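Local structure of calreticulin, putative (Trypanosoma cruzi, 5HCF) at residues V26-G31 against K41-T46. The protein is probably a lectin-like chaperone of the calreticulin family, with a globular domain of legume lectin fold and dual carbohydrate- and peptide-binding properties. Numbering follows the deposited sequence.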
loop_
_atom_site.group_PDB
_atom_site.type_symbol
_atom_site.label_atom_id
_atom_site.label_comp_id
_atom_site.label_asym_id
_atom_site.label_seq_id
_atom_site.Cartn_x
_atom_site.Cartn_y
_atom_site.Cartn_z
ATOM N N VAL A 26 4.046 -11.474 14.331
ATOM C CA VAL A 26 4.493 -11.579 12.952
ATOM C C VAL A 26 5.820 -12.320 12.894
ATOM O O VAL A 26 6.554 -12.378 13.880
ATOM C CB VAL A 26 4.648 -10.192 12.283
ATOM C CG1 VAL A 26 3.367 -9.374 12.432
ATOM C CG2 VAL A 26 5.851 -9.449 12.857
ATOM N N GLU A 27 6.126 -12.881 11.729
ATOM C CA GLU A 27 7.365 -13.622 11.541
ATOM C C GLU A 27 7.835 -13.535 10.095
ATOM O O GLU A 27 7.051 -13.251 9.192
ATOM C CB GLU A 27 7.181 -15.086 11.933
ATOM C CG GLU A 27 6.367 -15.867 10.920
ATOM C CD GLU A 27 6.098 -17.286 11.354
ATOM O OE1 GLU A 27 6.740 -17.747 12.323
ATOM O OE2 GLU A 27 5.247 -17.939 10.715
ATOM N N ILE A 28 9.121 -13.782 9.881
ATOM C CA ILE A 28 9.650 -13.923 8.536
ATOM C C ILE A 28 9.380 -15.349 8.067
ATOM O O ILE A 28 9.768 -16.309 8.733
ATOM C CB ILE A 28 11.161 -13.618 8.481
ATOM C CG1 ILE A 28 11.435 -12.173 8.921
ATOM C CG2 ILE A 28 11.718 -13.901 7.093
ATOM C CD1 ILE A 28 10.702 -11.115 8.111
ATOM N N SER A 29 8.721 -15.490 6.922
ATOM C CA SER A 29 8.298 -16.807 6.454
ATOM C C SER A 29 7.902 -16.808 4.981
ATOM O O SER A 29 7.499 -15.780 4.436
ATOM C CB SER A 29 7.127 -17.315 7.297
ATOM O OG SER A 29 6.337 -18.228 6.558
ATOM N N ALA A 30 8.020 -17.973 4.350
ATOM C CA ALA A 30 7.668 -18.141 2.944
ATOM C C ALA A 30 6.252 -18.683 2.741
ATOM O O ALA A 30 5.790 -18.800 1.607
ATOM C CB ALA A 30 8.678 -19.044 2.262
ATOM N N GLY A 31 5.577 -19.044 3.830
ATOM C CA GLY A 31 4.211 -19.541 3.748
ATOM C C GLY A 31 4.110 -21.045 3.552
ATOM O O GLY A 31 5.131 -21.728 3.469
ATOM N N LYS A 41 10.392 -15.460 1.005
ATOM C CA LYS A 41 10.288 -15.052 2.402
ATOM C C LYS A 41 9.808 -13.607 2.524
ATOM O O LYS A 41 10.127 -12.759 1.686
ATOM C CB LYS A 41 11.627 -15.229 3.120
ATOM C CG LYS A 41 12.004 -16.681 3.375
ATOM C CD LYS A 41 13.269 -16.790 4.214
ATOM C CE LYS A 41 13.426 -18.187 4.795
ATOM N NZ LYS A 41 14.722 -18.343 5.515
ATOM N N GLY A 42 9.035 -13.336 3.571
ATOM C CA GLY A 42 8.493 -12.010 3.797
ATOM C C GLY A 42 7.853 -11.879 5.164
ATOM O O GLY A 42 7.957 -12.778 5.997
ATOM N N LEU A 43 7.194 -10.748 5.395
ATOM C CA LEU A 43 6.542 -10.483 6.670
ATOM C C LEU A 43 5.194 -11.189 6.717
ATOM O O LEU A 43 4.293 -10.889 5.931
ATOM C CB LEU A 43 6.370 -8.978 6.880
ATOM C CG LEU A 43 5.990 -8.475 8.273
ATOM C CD1 LEU A 43 4.536 -8.745 8.565
ATOM C CD2 LEU A 43 6.881 -9.112 9.326
ATOM N N ARG A 44 5.062 -12.138 7.633
ATOM C CA ARG A 44 3.861 -12.958 7.703
ATOM C C ARG A 44 3.081 -12.710 8.990
ATOM O O ARG A 44 3.635 -12.790 10.091
ATOM C CB ARG A 44 4.228 -14.439 7.586
ATOM C CG ARG A 44 3.055 -15.388 7.691
ATOM C CD ARG A 44 3.515 -16.833 7.557
ATOM N NE ARG A 44 2.406 -17.767 7.727
ATOM C CZ ARG A 44 1.961 -18.196 8.904
ATOM N NH1 ARG A 44 2.540 -17.790 10.026
ATOM N NH2 ARG A 44 0.940 -19.039 8.956
ATOM N N LEU A 45 1.796 -12.401 8.845
ATOM C CA LEU A 45 0.921 -12.234 9.995
ATOM C C LEU A 45 0.426 -13.611 10.427
ATOM O O LEU A 45 -0.062 -14.383 9.606
ATOM C CB LEU A 45 -0.240 -11.301 9.660
ATOM C CG LEU A 45 0.141 -10.046 8.873
ATOM C CD1 LEU A 45 -0.956 -9.004 8.974
ATOM C CD2 LEU A 45 1.470 -9.478 9.351
ATOM N N THR A 46 0.564 -13.912 11.715
ATOM C CA THR A 46 0.444 -15.284 12.206
ATOM C C THR A 46 -0.870 -15.626 12.896
ATOM O O THR A 46 -1.299 -16.776 12.865
ATOM C CB THR A 46 1.586 -15.616 13.189
ATOM O OG1 THR A 46 1.517 -14.748 14.328
ATOM C CG2 THR A 46 2.933 -15.443 12.510
#
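An antiparallel beta ladder at one margin of the legume lectin sandwich pairs V26 with L45, E27 with R44, I28 with L43 and S29 with G42, and it illustrates how a two-stranded ribbon can carry an apolar and a polar face at once. Strand 42-45 is bonded on its other flank to strand 223-230, so the pairing adds strand 26-29 to a larger sheet. Two hydrogen-bonded pairs supply the rungs: R44 N gives a 2.8 Å bond to E27 O, E27 N returns one of 3.0 Å to R44 O, and S29 and G42 exchange a similar pair. The two short segments run at 136° to one another, well short of straight antiparallel, so the pair is twisted.

On the inward face, V26 splits its two methyls between partners, CG1 lying 3.6 Å from L45 CD2 and CG2 lying 3.7 Å from L43 CD2. Y52 and L54 of strand 50-62, in the facing sheet, touch V26 as well, which ties the ribbon into the interior of the sandwich.

The other face is polar. R44 runs alongside E27, extended as far as NE with CG anti to the backbone N, and a turn about its CD-NE bond brings NH1 to 2.8 Å from E27 OE2; carboxylate and guanidinium are tilted 43° against each other. S29 OG packs 3.3 Å from R44 CD and accepts the backbone N of G31, forming an ST turn where the chain leaves the strand. With an N-H...O angle of 116°, the salt bridge is weak as a hydrogen bond, so its contribution is probably mainly electrostatic, whereas the four backbone bonds align the strands and the contacts of V26 with L43 and L45 probably add to it.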